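Local coordinates for aerobactin synthase IucA (Klebsiella pneumoniae subsp. pneumoniae, PDB 5JM8), which probably catalyses the ATP-dependent joining of citrate to a hydroxylysine derivative during assembly of the siderophore aerobactin, as a magnesium-using NIS synthetase, at residues L50-A55 / F65-R70; W181-K186 / D219-F224; A416-G421 / D522-K527. All coordinates share one frame; numbering follows the deposited sequence.

The three contacts lie in separate parts of the chain and follow one another in sequence, each closing before the next opens. Contacts 1 and 2 lie on opposite sides of the chain's centre, their own centres 58 Å apart; contact 3 is 45 Å from contact 1 and 46 Å from contact 2, centre to centre. None touches another: the closest two, contacts 2 and 3, still keep about 31 Å between nearest atoms. Contacts 1 and 2 each pair antiparallel strands, whereas contact 3 joins the end of helix 394-420 to a loop. ATP is bound by residues between 145 and 489; the magnesium ligands Q429, N430 and D447 belong to none of the six segments.

Contact 1: residues L50-A55 / F65-R70; sequences LHFRVA and FEFPAR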
loop_
_atom_site.group_PDB
_atom_site.type_symbol
_atom_site.label_atom_id
_atom_site.label_comp_id
_atom_site.label_asym_id
_atom_site.label_seq_id
_atom_site.Cartn_x
_atom_site.Cartn_y
_atom_site.Cartn_z
ATOM N N LEU A 50 45.400 -8.405 -31.822
ATOM C CA LEU A 50 44.259 -7.543 -31.534
ATOM C C LEU A 50 44.603 -6.589 -30.401
ATOM O O LEU A 50 45.057 -7.018 -29.344
ATOM C CB LEU A 50 43.031 -8.378 -31.171
ATOM C CG LEU A 50 42.436 -9.204 -32.315
ATOM C CD1 LEU A 50 41.439 -10.222 -31.788
ATOM C CD2 LEU A 50 41.780 -8.301 -33.355
ATOM N N HIS A 51 44.379 -5.299 -30.632
ATOM C CA HIS A 51 44.673 -4.268 -29.641
ATOM C C HIS A 51 43.411 -3.652 -29.043
ATOM O O HIS A 51 42.660 -2.968 -29.737
ATOM C CB HIS A 51 45.520 -3.168 -30.273
ATOM C CG HIS A 51 46.939 -3.566 -30.534
ATOM N ND1 HIS A 51 48.005 -2.822 -30.083
ATOM C CD2 HIS A 51 47.468 -4.630 -31.187
ATOM C CE1 HIS A 51 49.132 -3.404 -30.450
ATOM N NE2 HIS A 51 48.837 -4.502 -31.121
ATOM N N PHE A 52 43.200 -3.888 -27.750
ATOM C CA PHE A 52 42.031 -3.374 -27.040
ATOM C C PHE A 52 42.385 -2.194 -26.140
ATOM O O PHE A 52 43.190 -2.326 -25.218
ATOM C CB PHE A 52 41.391 -4.480 -26.196
ATOM C CG PHE A 52 40.868 -5.635 -27.003
ATOM C CD1 PHE A 52 39.610 -5.580 -27.577
ATOM C CD2 PHE A 52 41.633 -6.774 -27.185
ATOM C CE1 PHE A 52 39.124 -6.641 -28.318
ATOM C CE2 PHE A 52 41.150 -7.838 -27.927
ATOM C CZ PHE A 52 39.895 -7.770 -28.494
ATOM N N ARG A 53 41.772 -1.043 -26.403
ATOM C CA ARG A 53 41.932 0.119 -25.539
ATOM C C ARG A 53 41.326 -0.184 -24.176
ATOM O O ARG A 53 40.153 -0.541 -24.079
ATOM C CB ARG A 53 41.269 1.353 -26.153
ATOM C CG ARG A 53 41.849 1.776 -27.488
ATOM C CD ARG A 53 41.068 2.936 -28.084
ATOM N NE ARG A 53 41.128 4.125 -27.238
ATOM C CZ ARG A 53 40.440 5.241 -27.460
ATOM N NH1 ARG A 53 39.627 5.332 -28.504
ATOM N NH2 ARG A 53 40.564 6.268 -26.630
ATOM N N VAL A 54 42.132 -0.047 -23.127
ATOM C CA VAL A 54 41.695 -0.364 -21.771
ATOM C C VAL A 54 41.256 0.887 -21.013
ATOM O O VAL A 54 42.062 1.778 -20.745
ATOM C CB VAL A 54 42.815 -1.063 -20.981
ATOM C CG1 VAL A 54 42.341 -1.421 -19.582
ATOM C CG2 VAL A 54 43.284 -2.312 -21.716
ATOM N N ALA A 55 39.972 0.937 -20.667
ATOM C CA ALA A 55 39.425 2.036 -19.879
ATOM C C ALA A 55 39.601 1.763 -18.387
ATOM O O ALA A 55 39.872 2.678 -17.608
ATOM C CB ALA A 55 37.957 2.251 -20.211
ATOM N N PHE A 65 36.953 -2.615 -21.679
ATOM C CA PHE A 65 37.591 -2.218 -22.928
ATOM C C PHE A 65 36.778 -1.145 -23.646
ATOM O O PHE A 65 35.546 -1.161 -23.626
ATOM C CB PHE A 65 37.772 -3.425 -23.858
ATOM C CG PHE A 65 38.727 -4.468 -23.343
ATOM C CD1 PHE A 65 39.653 -4.172 -22.354
ATOM C CD2 PHE A 65 38.699 -5.752 -23.859
ATOM C CE1 PHE A 65 40.524 -5.141 -21.888
ATOM C CE2 PHE A 65 39.567 -6.722 -23.399
ATOM C CZ PHE A 65 40.481 -6.417 -22.413
ATOM N N GLU A 66 37.486 -0.213 -24.278
ATOM C CA GLU A 66 36.871 0.770 -25.159
ATOM C C GLU A 66 36.911 0.243 -26.591
ATOM O O GLU A 66 37.962 -0.170 -27.078
ATOM C CB GLU A 66 37.588 2.118 -25.050
ATOM C CG GLU A 66 37.034 3.194 -25.968
ATOM C CD GLU A 66 37.687 4.546 -25.748
ATOM O OE1 GLU A 66 38.450 4.690 -24.767
ATOM O OE2 GLU A 66 37.440 5.466 -26.557
ATOM N N PHE A 67 35.758 0.254 -27.252
ATOM C CA PHE A 67 35.621 -0.327 -28.584
ATOM C C PHE A 67 35.453 0.770 -29.632
ATOM O O PHE A 67 35.110 1.902 -29.291
ATOM C CB PHE A 67 34.435 -1.295 -28.599
ATOM C CG PHE A 67 34.626 -2.489 -27.707
ATOM C CD1 PHE A 67 35.393 -3.567 -28.121
ATOM C CD2 PHE A 67 34.049 -2.530 -26.448
ATOM C CE1 PHE A 67 35.573 -4.665 -27.301
ATOM C CE2 PHE A 67 34.225 -3.625 -25.625
ATOM C CZ PHE A 67 34.987 -4.693 -26.051
ATOM N N PRO A 68 35.690 0.444 -30.916
ATOM C CA PRO A 68 36.036 -0.862 -31.496
ATOM C C PRO A 68 37.462 -1.328 -31.218
ATOM O O PRO A 68 38.339 -0.528 -30.886
ATOM C CB PRO A 68 35.841 -0.633 -32.998
ATOM C CG PRO A 68 36.096 0.812 -33.188
ATOM C CD PRO A 68 35.561 1.480 -31.956
ATOM N N ALA A 69 37.676 -2.631 -31.365
ATOM C CA ALA A 69 39.011 -3.203 -31.289
ATOM C C ALA A 69 39.802 -2.803 -32.530
ATOM O O ALA A 69 39.290 -2.106 -33.404
ATOM C CB ALA A 69 38.938 -4.714 -31.161
ATOM N N ARG A 70 41.050 -3.252 -32.601
ATOM C CA ARG A 70 41.936 -2.882 -33.691
ATOM C C ARG A 70 42.797 -4.077 -34.072
ATOM O O ARG A 70 43.495 -4.640 -33.230
ATOM C CB ARG A 70 42.805 -1.684 -33.283
ATOM C CG ARG A 70 43.825 -1.229 -34.318
ATOM C CD ARG A 70 43.170 -0.843 -35.631
ATOM N NE ARG A 70 42.143 0.186 -35.472
ATOM C CZ ARG A 70 42.353 1.493 -35.612
ATOM N NH1 ARG A 70 43.559 1.955 -35.917
ATOM N NH2 ARG A 70 41.349 2.344 -35.448
#
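F52 and F65 meet inside a beta hairpin, strands 49-54 and 64-72 of an antiparallel sheet. CB of F52 lies over one face of the F65 ring, 3.9 Å from its centroid, a CH-pi contact. The ring planes lie 19° apart but are displaced, so little of one ring covers the other. F52 CE1 also presses on A69 CB at 3.4 Å, and CG2 of V54 reaches CE1 of F65 at 4.0 Å. On the other face of the sheet, the extended chain of E66 brings its carboxylate over one face of the R53 guanidinium, with OE2 2.9 Å from NH1. OE2 stands well off the guanidinium plane, so this salt bridge is electrostatic, without a directed hydrogen bond. A bend at chi3 (62°) turns the R53 head group into this position. The backbone bonds H51 N to R70 O and E66 N to R53 O hold the two ends, and between them lies the cis peptide from F67 to P68. Farther out, L20 of helix 14-26 touches F52, F65 and F67, and L85 of helix 82-96 covers L50, F52 and A69. Q39 on the adjoining strand accepts from H51 ND1 through its OE1.

Contact 2: residues W181-K186 / D219-F224; sequences WFAVNK and DNQWLF
Strands 181-185 and 221-224 run antiparallel at 145°, in register F182-F224, A183-L223, V184-W222 and N185-Q221, with F182 and V184 each bonded both ways to its partner and K186 N continuing the ladder to N220 O at 2.8 Å. At that end, CB of K186 sits over one face of the W222 indole, 3.6 Å from the centroid of the six-membered ring and 15° off its normal. CG of K186 is squeezed between the backbone N and the carbonyl carbon (chi1 62°), and the chain then runs out straight until CE lies 3.3 Å from N220 OD1. The indole is tied in turn by NE1 to D219 O at 2.8 Å; the donor stands above the carbonyl plane. On the same face, V184 CG2 packs on F224 CB at 3.8 Å. A183 CB faces Q221 OE1 (3.4 Å) on the other face, where L223 also meets A206 of helix 198-209. D219 OD1 accepts a hydrogen bond from Q199 of the second subunit, bringing the subunit interface to the start of this strand. The pair supplies two strands of a three-stranded antiparallel sheet, with strand 177-185 in the middle and 221-226 and 249-255 along its edges, within the IucA/IucC family region.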
loop_
_atom_site.group_PDB
_atom_site.type_symbol
_atom_site.label_atom_id
_atom_site.label_comp_id
_atom_site.label_asym_id
_atom_site.label_seq_id
_atom_site.Cartn_x
_atom_site.Cartn_y
_atom_site.Cartn_z
ATOM N N TRP A 181 -1.782 -25.601 -15.901
ATOM C CA TRP A 181 -2.296 -26.510 -14.879
ATOM C C TRP A 181 -2.913 -27.779 -15.459
ATOM O O TRP A 181 -3.686 -27.720 -16.414
ATOM C CB TRP A 181 -3.336 -25.790 -14.021
ATOM C CG TRP A 181 -2.788 -24.628 -13.242
ATOM C CD1 TRP A 181 -2.689 -23.332 -13.659
ATOM C CD2 TRP A 181 -2.273 -24.659 -11.905
ATOM N NE1 TRP A 181 -2.143 -22.556 -12.665
ATOM C CE2 TRP A 181 -1.878 -23.348 -11.579
ATOM C CE3 TRP A 181 -2.107 -25.670 -10.954
ATOM C CZ2 TRP A 181 -1.329 -23.020 -10.342
ATOM C CZ3 TRP A 181 -1.561 -25.344 -9.729
ATOM C CH2 TRP A 181 -1.179 -24.031 -9.432
ATOM N N PHE A 182 -2.558 -28.919 -14.869
ATOM C CA PHE A 182 -3.172 -30.202 -15.202
ATOM C C PHE A 182 -3.945 -30.751 -14.014
ATOM O O PHE A 182 -3.463 -30.710 -12.881
ATOM C CB PHE A 182 -2.121 -31.239 -15.615
ATOM C CG PHE A 182 -1.443 -30.957 -16.929
ATOM C CD1 PHE A 182 -1.852 -29.918 -17.752
ATOM C CD2 PHE A 182 -0.391 -31.753 -17.344
ATOM C CE1 PHE A 182 -1.216 -29.677 -18.955
ATOM C CE2 PHE A 182 0.249 -31.516 -18.545
ATOM C CZ PHE A 182 -0.165 -30.480 -19.351
ATOM N N ALA A 183 -5.138 -31.274 -14.272
ATOM C CA ALA A 183 -5.818 -32.112 -13.294
ATOM C C ALA A 183 -5.310 -33.533 -13.494
ATOM O O ALA A 183 -5.449 -34.097 -14.579
ATOM C CB ALA A 183 -7.323 -32.038 -13.449
ATOM N N VAL A 184 -4.706 -34.094 -12.451
ATOM C CA VAL A 184 -4.005 -35.369 -12.557
ATOM C C VAL A 184 -4.438 -36.350 -11.473
ATOM O O VAL A 184 -4.544 -35.984 -10.302
ATOM C CB VAL A 184 -2.478 -35.166 -12.456
ATOM C CG1 VAL A 184 -1.744 -36.489 -12.627
ATOM C CG2 VAL A 184 -2.004 -34.154 -13.487
ATOM N N ASN A 185 -4.682 -37.596 -11.866
ATOM C CA ASN A 185 -4.988 -38.646 -10.902
ATOM C C ASN A 185 -3.756 -38.920 -10.045
ATOM O O ASN A 185 -2.644 -39.022 -10.561
ATOM C CB ASN A 185 -5.453 -39.924 -11.613
ATOM C CG ASN A 185 -5.944 -40.995 -10.644
ATOM O OD1 ASN A 185 -5.423 -41.142 -9.541
ATOM N ND2 ASN A 185 -6.947 -41.754 -11.064
ATOM N N LYS A 186 -3.966 -39.046 -8.737
ATOM C CA LYS A 186 -2.873 -39.204 -7.781
ATOM C C LYS A 186 -1.985 -40.410 -8.083
ATOM O O LYS A 186 -0.821 -40.448 -7.680
ATOM C CB LYS A 186 -3.434 -39.329 -6.366
ATOM C CG LYS A 186 -4.334 -40.534 -6.153
ATOM C CD LYS A 186 -4.874 -40.553 -4.733
ATOM C CE LYS A 186 -5.785 -41.740 -4.492
ATOM N NZ LYS A 186 -6.337 -41.730 -3.111
ATOM N N ASP A 219 -10.476 -36.064 -4.297
ATOM C CA ASP A 219 -9.649 -37.011 -3.559
ATOM C C ASP A 219 -8.640 -37.688 -4.471
ATOM O O ASP A 219 -7.475 -37.848 -4.110
ATOM C CB ASP A 219 -10.515 -38.073 -2.876
ATOM C CG ASP A 219 -11.380 -37.501 -1.771
ATOM O OD1 ASP A 219 -11.014 -36.448 -1.209
ATOM O OD2 ASP A 219 -12.426 -38.110 -1.458
ATOM N N ASN A 220 -9.093 -38.074 -5.657
ATOM C CA ASN A 220 -8.248 -38.802 -6.589
ATOM C C ASN A 220 -7.594 -37.883 -7.606
ATOM O O ASN A 220 -6.479 -38.140 -8.054
ATOM C CB ASN A 220 -9.065 -39.874 -7.304
ATOM C CG ASN A 220 -9.600 -40.925 -6.352
ATOM O OD1 ASN A 220 -8.977 -41.233 -5.334
ATOM N ND2 ASN A 220 -10.763 -41.479 -6.675
ATOM N N GLN A 221 -8.290 -36.807 -7.956
ATOM C CA GLN A 221 -7.833 -35.896 -8.999
ATOM C C GLN A 221 -7.243 -34.623 -8.390
ATOM O O GLN A 221 -7.953 -33.838 -7.759
ATOM C CB GLN A 221 -8.996 -35.572 -9.949
ATOM C CG GLN A 221 -8.774 -34.361 -10.838
ATOM C CD GLN A 221 -9.890 -34.152 -11.851
ATOM O OE1 GLN A 221 -9.720 -34.429 -13.036
ATOM N NE2 GLN A 221 -11.030 -33.642 -11.390
ATOM N N TRP A 222 -5.940 -34.430 -8.591
ATOM C CA TRP A 222 -5.210 -33.308 -8.005
ATOM C C TRP A 222 -4.772 -32.299 -9.060
ATOM O O TRP A 222 -4.557 -32.650 -10.220
ATOM C CB TRP A 222 -3.975 -33.806 -7.251
ATOM C CG TRP A 222 -4.266 -34.790 -6.160
ATOM C CD1 TRP A 222 -5.493 -35.179 -5.708
ATOM C CD2 TRP A 222 -3.304 -35.513 -5.385
ATOM N NE1 TRP A 222 -5.354 -36.100 -4.699
ATOM C CE2 TRP A 222 -4.019 -36.322 -4.483
ATOM C CE3 TRP A 222 -1.907 -35.555 -5.368
ATOM C CZ2 TRP A 222 -3.386 -37.163 -3.571
ATOM C CZ3 TRP A 222 -1.279 -36.389 -4.462
ATOM C CH2 TRP A 222 -2.018 -37.183 -3.577
ATOM N N LEU A 223 -4.626 -31.047 -8.639
ATOM C CA LEU A 223 -4.115 -29.993 -9.506
ATOM C C LEU A 223 -2.589 -30.008 -9.491
ATOM O O LEU A 223 -1.972 -30.082 -8.426
ATOM C CB LEU A 223 -4.645 -28.629 -9.064
ATOM C CG LEU A 223 -6.166 -28.462 -9.115
ATOM C CD1 LEU A 223 -6.576 -27.137 -8.488
ATOM C CD2 LEU A 223 -6.670 -28.556 -10.547
ATOM N N PHE A 224 -1.996 -29.934 -10.678
ATOM C CA PHE A 224 -0.560 -30.115 -10.851
ATOM C C PHE A 224 0.016 -28.984 -11.705
ATOM O O PHE A 224 -0.317 -28.868 -12.883
ATOM C CB PHE A 224 -0.293 -31.476 -11.494
ATOM C CG PHE A 224 1.160 -31.840 -11.582
ATOM C CD1 PHE A 224 1.798 -32.461 -10.522
ATOM C CD2 PHE A 224 1.880 -31.582 -12.732
ATOM C CE1 PHE A 224 3.135 -32.803 -10.609
ATOM C CE2 PHE A 224 3.210 -31.920 -12.826
ATOM C CZ PHE A 224 3.840 -32.532 -11.764
#

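Contact 3: residues A416-G421 / D522-K527; sequences AEADYG and DQVTHK
The imidazole of H526 and the carboxylate of D419 are the flat groups that bridge helix 394-420 and the loop 522-527. The carbonyl oxygen of A418 approaches the H526 ring obliquely and takes a weak hydrogen bond from ND1 at 3.0 Å, bent to 127° at the hydrogen; H456 stacks on the same ring. With CG beside the backbone N (chi1 -65°), the ring is turned back toward the helix and ND1 is brought to that carbonyl. OD1 of D419 is gripped twice by T525. The backbone N-H meets it nearly along the C-O axis, at 2.9 Å and an angle of 162°, whereas the hydroxyl OG1 donates from above the carboxylate plane at 3.2 Å. These two directions together limit rotation of the carboxylate, and its other oxygen, OD2, forms a salt bridge with R318. The negative charge is therefore shared between an arginine and two uncharged donors, which would be expected to favour the ionised form. Beneath the polar grip, the methyl of A418 points at the loop, with CB 3.6 Å from CB of V524 and 3.4 Å from the backbone O of H526. A water adds a further link, donating to OE1 of E417 at 2.8 Å and to H526 O at 2.9 Å. The helix gives way at G421, which has positive phi. Both segments belong to the FhuF-like region, and the loop connects helix 506-521 to helix 528-535. L530 of the latter packs on V524 and C529 on E417; on another side of the helix end, Y420 rests on T314 and L315 of helix 310-318, and strand 422-424 follows directly.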
loop_
_atom_site.group_PDB
_atom_site.type_symbol
_atom_site.label_atom_id
_atom_site.label_comp_id
_atom_site.label_asym_id
_atom_site.label_seq_id
_atom_site.Cartn_x
_atom_site.Cartn_y
_atom_site.Cartn_z
ATOM N N ALA A 416 29.424 -22.076 8.686
ATOM C CA ALA A 416 28.562 -23.236 8.486
ATOM C C ALA A 416 29.369 -24.447 8.021
ATOM O O ALA A 416 29.075 -25.581 8.398
ATOM C CB ALA A 416 27.474 -22.915 7.482
ATOM N N GLU A 417 30.382 -24.199 7.195
ATOM C CA GLU A 417 31.265 -25.260 6.722
ATOM C C GLU A 417 32.262 -25.681 7.799
ATOM O O GLU A 417 32.464 -26.869 8.040
ATOM C CB GLU A 417 32.019 -24.809 5.466
ATOM C CG GLU A 417 32.979 -25.856 4.890
ATOM C CD GLU A 417 34.294 -25.954 5.649
ATOM O OE1 GLU A 417 34.872 -24.898 5.986
ATOM O OE2 GLU A 417 34.742 -27.090 5.919
ATOM N N ALA A 418 32.895 -24.703 8.434
ATOM C CA ALA A 418 33.953 -24.988 9.392
ATOM C C ALA A 418 33.423 -25.672 10.650
ATOM O O ALA A 418 33.917 -26.728 11.042
ATOM C CB ALA A 418 34.679 -23.710 9.760
ATOM N N ASP A 419 32.414 -25.073 11.275
ATOM C CA ASP A 419 31.934 -25.548 12.566
ATOM C C ASP A 419 30.940 -26.707 12.467
ATOM O O ASP A 419 30.877 -27.537 13.374
ATOM C CB ASP A 419 31.298 -24.391 13.344
ATOM C CG ASP A 419 32.312 -23.332 13.751
ATOM O OD1 ASP A 419 33.517 -23.517 13.473
ATOM O OD2 ASP A 419 31.911 -22.319 14.362
ATOM N N TYR A 420 30.172 -26.769 11.380
ATOM C CA TYR A 420 29.112 -27.773 11.242
ATOM C C TYR A 420 29.298 -28.705 10.041
ATOM O O TYR A 420 28.633 -29.737 9.946
ATOM C CB TYR A 420 27.747 -27.085 11.134
ATOM C CG TYR A 420 27.389 -26.228 12.329
ATOM C CD1 TYR A 420 27.895 -24.940 12.460
ATOM C CD2 TYR A 420 26.537 -26.700 13.316
ATOM C CE1 TYR A 420 27.568 -24.151 13.544
ATOM C CE2 TYR A 420 26.203 -25.915 14.405
ATOM C CZ TYR A 420 26.724 -24.645 14.516
ATOM O OH TYR A 420 26.396 -23.859 15.597
ATOM N N GLY A 421 30.177 -28.337 9.114
ATOM C CA GLY A 421 30.463 -29.179 7.962
ATOM C C GLY A 421 29.485 -29.019 6.812
ATOM O O GLY A 421 29.448 -29.851 5.904
ATOM N N ASP A 522 40.216 -17.250 13.125
ATOM C CA ASP A 522 40.593 -17.452 14.522
ATOM C C ASP A 522 39.430 -17.977 15.371
ATOM O O ASP A 522 39.645 -18.511 16.460
ATOM C CB ASP A 522 41.117 -16.142 15.122
ATOM C CG ASP A 522 42.423 -15.681 14.486
ATOM O OD1 ASP A 522 43.087 -16.495 13.807
ATOM O OD2 ASP A 522 42.792 -14.501 14.676
ATOM N N GLN A 523 38.205 -17.786 14.889
ATOM C CA GLN A 523 37.008 -18.184 15.632
ATOM C C GLN A 523 36.335 -19.482 15.202
ATOM O O GLN A 523 35.378 -19.922 15.834
ATOM C CB GLN A 523 35.975 -17.054 15.588
ATOM C CG GLN A 523 36.364 -15.822 16.384
ATOM C CD GLN A 523 36.366 -16.074 17.877
ATOM O OE1 GLN A 523 35.313 -16.128 18.510
ATOM N NE2 GLN A 523 37.555 -16.233 18.448
ATOM N N VAL A 524 36.821 -20.092 14.131
ATOM C CA VAL A 524 36.228 -21.336 13.641
ATOM C C VAL A 524 37.014 -22.562 14.098
ATOM O O VAL A 524 38.170 -22.459 14.510
ATOM C CB VAL A 524 36.131 -21.354 12.101
ATOM C CG1 VAL A 524 35.220 -20.238 11.619
ATOM C CG2 VAL A 524 37.509 -21.238 11.462
ATOM N N THR A 525 36.370 -23.723 14.013
ATOM C CA THR A 525 36.972 -24.979 14.443
ATOM C C THR A 525 37.933 -25.509 13.383
ATOM O O THR A 525 39.132 -25.649 13.632
ATOM C CB THR A 525 35.896 -26.041 14.733
ATOM O OG1 THR A 525 34.868 -25.471 15.553
ATOM C CG2 THR A 525 36.505 -27.241 15.442
ATOM N N HIS A 526 37.396 -25.806 12.202
ATOM C CA HIS A 526 38.203 -26.274 11.083
ATOM C C HIS A 526 38.672 -25.101 10.234
ATOM O O HIS A 526 37.909 -24.551 9.440
ATOM C CB HIS A 526 37.413 -27.260 10.224
ATOM C CG HIS A 526 37.063 -28.531 10.932
ATOM N ND1 HIS A 526 36.083 -28.601 11.898
ATOM C CD2 HIS A 526 37.563 -29.784 10.814
ATOM C CE1 HIS A 526 35.993 -29.841 12.344
ATOM N NE2 HIS A 526 36.883 -30.579 11.703
ATOM N N LYS A 527 39.941 -24.738 10.393
ATOM C CA LYS A 527 40.505 -23.585 9.700
ATOM C C LYS A 527 40.919 -23.922 8.269
ATOM O O LYS A 527 41.435 -23.064 7.550
ATOM C CB LYS A 527 41.706 -23.047 10.479
ATOM C CG LYS A 527 41.362 -22.610 11.893
ATOM C CD LYS A 527 42.596 -22.217 12.688
ATOM C CE LYS A 527 42.235 -21.864 14.123
ATOM N NZ LYS A 527 41.267 -20.734 14.208
HETATM O O HOH W 1 37.551 -25.343 6.644
#